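Local coordinates for protein alkane monooxygenase (Geobacillus thermodenitrificans, PDB 3B9O) that belongs to the luciferase-like monooxygenases, a flavin-dependent family built on a TIM barrel, and holds flavin mononucleotide in its pocket, at residues A[114-119]-A[210-215]. Residues are numbered along the deposited sequence; the frame is centred on the assembly and turned at random.
Sequences GHARRM and GPHLCE
The imidazole of His-212 turns its CE1 edge to the helix backbone at Ala-116 C and Arg-117 N. Arg-117 N lies in the plane of the ring, 3.6 Å from His-212 CE1. One face of the ring is partly covered by its own chain, with Cys-214 N lying above it and offset toward the rim. The Ala-116 methyl CB comes from off the plane, on the side opposite Cys-214 N, and is also 3.6 Å from His-212 CE1. Trp-172 of helix 154-174 also meets the ring, with the planes at about 80°. CG of His-212 is anti to the backbone N (chi1 -172°), which swings the ring across to the helix, with CE1 nearest to it. There NE2 hydrogen bonds to Ser-120 OG, one turn further along, and this helps to fix the rotation of the ring.

The second half of the contact is aliphatic and sulfur packing. Cys-214 SG rests against the base of the Arg-117 side chain, 3.5 Å from Arg-117 CG and 3.7 Å from Arg-117 CA. The arginine chain leaves the helix extended and bends at chi3 (80°). The Arg-117 and Leu-213 side chains cross at a slant, with Arg-117 CD 3.9 Å from Leu-213 CD1. No hydrogen bond joins the two segments directly, and they bury 200 Å² between them.

Two hydrogen bonds tie the loop to its surroundings: Tyr-113 OH to Pro-211 O, and Trp-176 NE1, just beyond helix 154-174, to His-212 O. The centre of the contact lies about 22 Å from the centre of the chain, on the outer side of the TIM barrel. It lays the loop between strands 207-208 and 223-227 against helix 112-125, which joins the parallel barrel strands 100-106 and 130-135, with helix 154-174 packed beside both.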
# COMPACT_ATOMS: atom_id res chain seq x y z
N GLY A 114 17.69 4.88 9.79
CA GLY A 114 17.96 5.00 8.35
C GLY A 114 16.67 5.21 7.57
O GLY A 114 16.62 6.06 6.66
N HIS A 115 15.62 4.47 7.94
CA HIS A 115 14.30 4.68 7.39
C HIS A 115 13.75 6.08 7.64
O HIS A 115 13.10 6.68 6.76
CB HIS A 115 13.30 3.65 7.91
CG HIS A 115 12.00 3.68 7.16
ND1 HIS A 115 10.79 3.95 7.77
CD2 HIS A 115 11.73 3.56 5.84
CE1 HIS A 115 9.84 3.94 6.87
NE2 HIS A 115 10.38 3.71 5.69
N ALA A 116 13.97 6.62 8.83
CA ALA A 116 13.41 7.91 9.14
C ALA A 116 13.99 8.98 8.23
O ALA A 116 13.24 9.83 7.73
CB ALA A 116 13.63 8.27 10.64
N ARG A 117 15.30 8.94 8.01
CA ARG A 117 15.97 9.88 7.12
C ARG A 117 15.47 9.68 5.67
O ARG A 117 15.25 10.66 4.99
CB ARG A 117 17.49 9.75 7.14
CG ARG A 117 18.18 10.77 6.18
CD ARG A 117 19.68 10.81 6.31
NE ARG A 117 20.25 9.68 5.58
CZ ARG A 117 21.48 9.65 5.10
NH1 ARG A 117 22.30 10.68 5.30
NH2 ARG A 117 21.90 8.57 4.45
N ARG A 118 15.31 8.44 5.22
CA ARG A 118 14.80 8.17 3.86
C ARG A 118 13.41 8.79 3.62
O ARG A 118 13.16 9.41 2.57
CB ARG A 118 14.73 6.65 3.52
CG ARG A 118 16.11 6.01 3.20
CD ARG A 118 15.91 4.60 2.66
NE ARG A 118 17.21 3.95 2.57
CZ ARG A 118 17.81 3.30 3.56
NH1 ARG A 118 17.21 3.15 4.74
NH2 ARG A 118 19.02 2.79 3.35
N MET A 119 12.50 8.58 4.58
CA MET A 119 11.13 9.09 4.49
C MET A 119 11.09 10.61 4.61
O MET A 119 10.33 11.27 3.90
CB MET A 119 10.22 8.46 5.55
CG MET A 119 10.00 6.96 5.36
SD MET A 119 9.36 6.54 3.72
CE MET A 119 10.79 6.03 2.91
N GLY A 210 19.00 9.89 19.25
CA GLY A 210 18.59 11.03 18.39
C GLY A 210 19.79 11.94 18.38
O GLY A 210 20.89 11.52 18.83
N PRO A 211 19.64 13.18 17.86
CA PRO A 211 18.47 13.78 17.21
C PRO A 211 18.28 13.18 15.80
O PRO A 211 19.13 12.39 15.32
CB PRO A 211 18.85 15.25 17.12
CG PRO A 211 20.35 15.23 17.04
CD PRO A 211 20.79 14.10 17.88
N HIS A 212 17.18 13.55 15.16
CA HIS A 212 16.97 13.18 13.77
C HIS A 212 17.99 13.96 12.90
O HIS A 212 18.47 15.05 13.28
CB HIS A 212 15.53 13.55 13.41
CG HIS A 212 15.08 13.07 12.06
ND1 HIS A 212 15.49 11.87 11.52
CD2 HIS A 212 14.19 13.61 11.18
CE1 HIS A 212 14.88 11.68 10.36
NE2 HIS A 212 14.10 12.72 10.13
N LEU A 213 18.33 13.38 11.76
CA LEU A 213 19.29 14.00 10.84
C LEU A 213 18.66 15.08 9.94
O LEU A 213 19.36 15.88 9.37
CB LEU A 213 19.95 12.90 9.98
CG LEU A 213 20.96 11.96 10.72
CD1 LEU A 213 21.39 10.76 9.86
CD2 LEU A 213 22.21 12.71 11.30
N CYS A 214 17.32 15.08 9.83
CA CYS A 214 16.61 15.92 8.86
C CYS A 214 15.79 17.03 9.52
O CYS A 214 15.26 16.91 10.64
CB CYS A 214 15.69 15.05 7.97
SG CYS A 214 16.42 13.52 7.41
N GLU A 215 15.66 18.13 8.80
CA GLU A 215 14.85 19.25 9.26
C GLU A 215 13.39 18.94 8.99
O GLU A 215 13.11 18.07 8.14
CB GLU A 215 15.27 20.54 8.59
CG GLU A 215 14.86 20.67 7.07
CD GLU A 215 15.38 21.98 6.49
OE1 GLU A 215 14.65 22.98 6.63
OE2 GLU A 215 16.53 22.00 5.92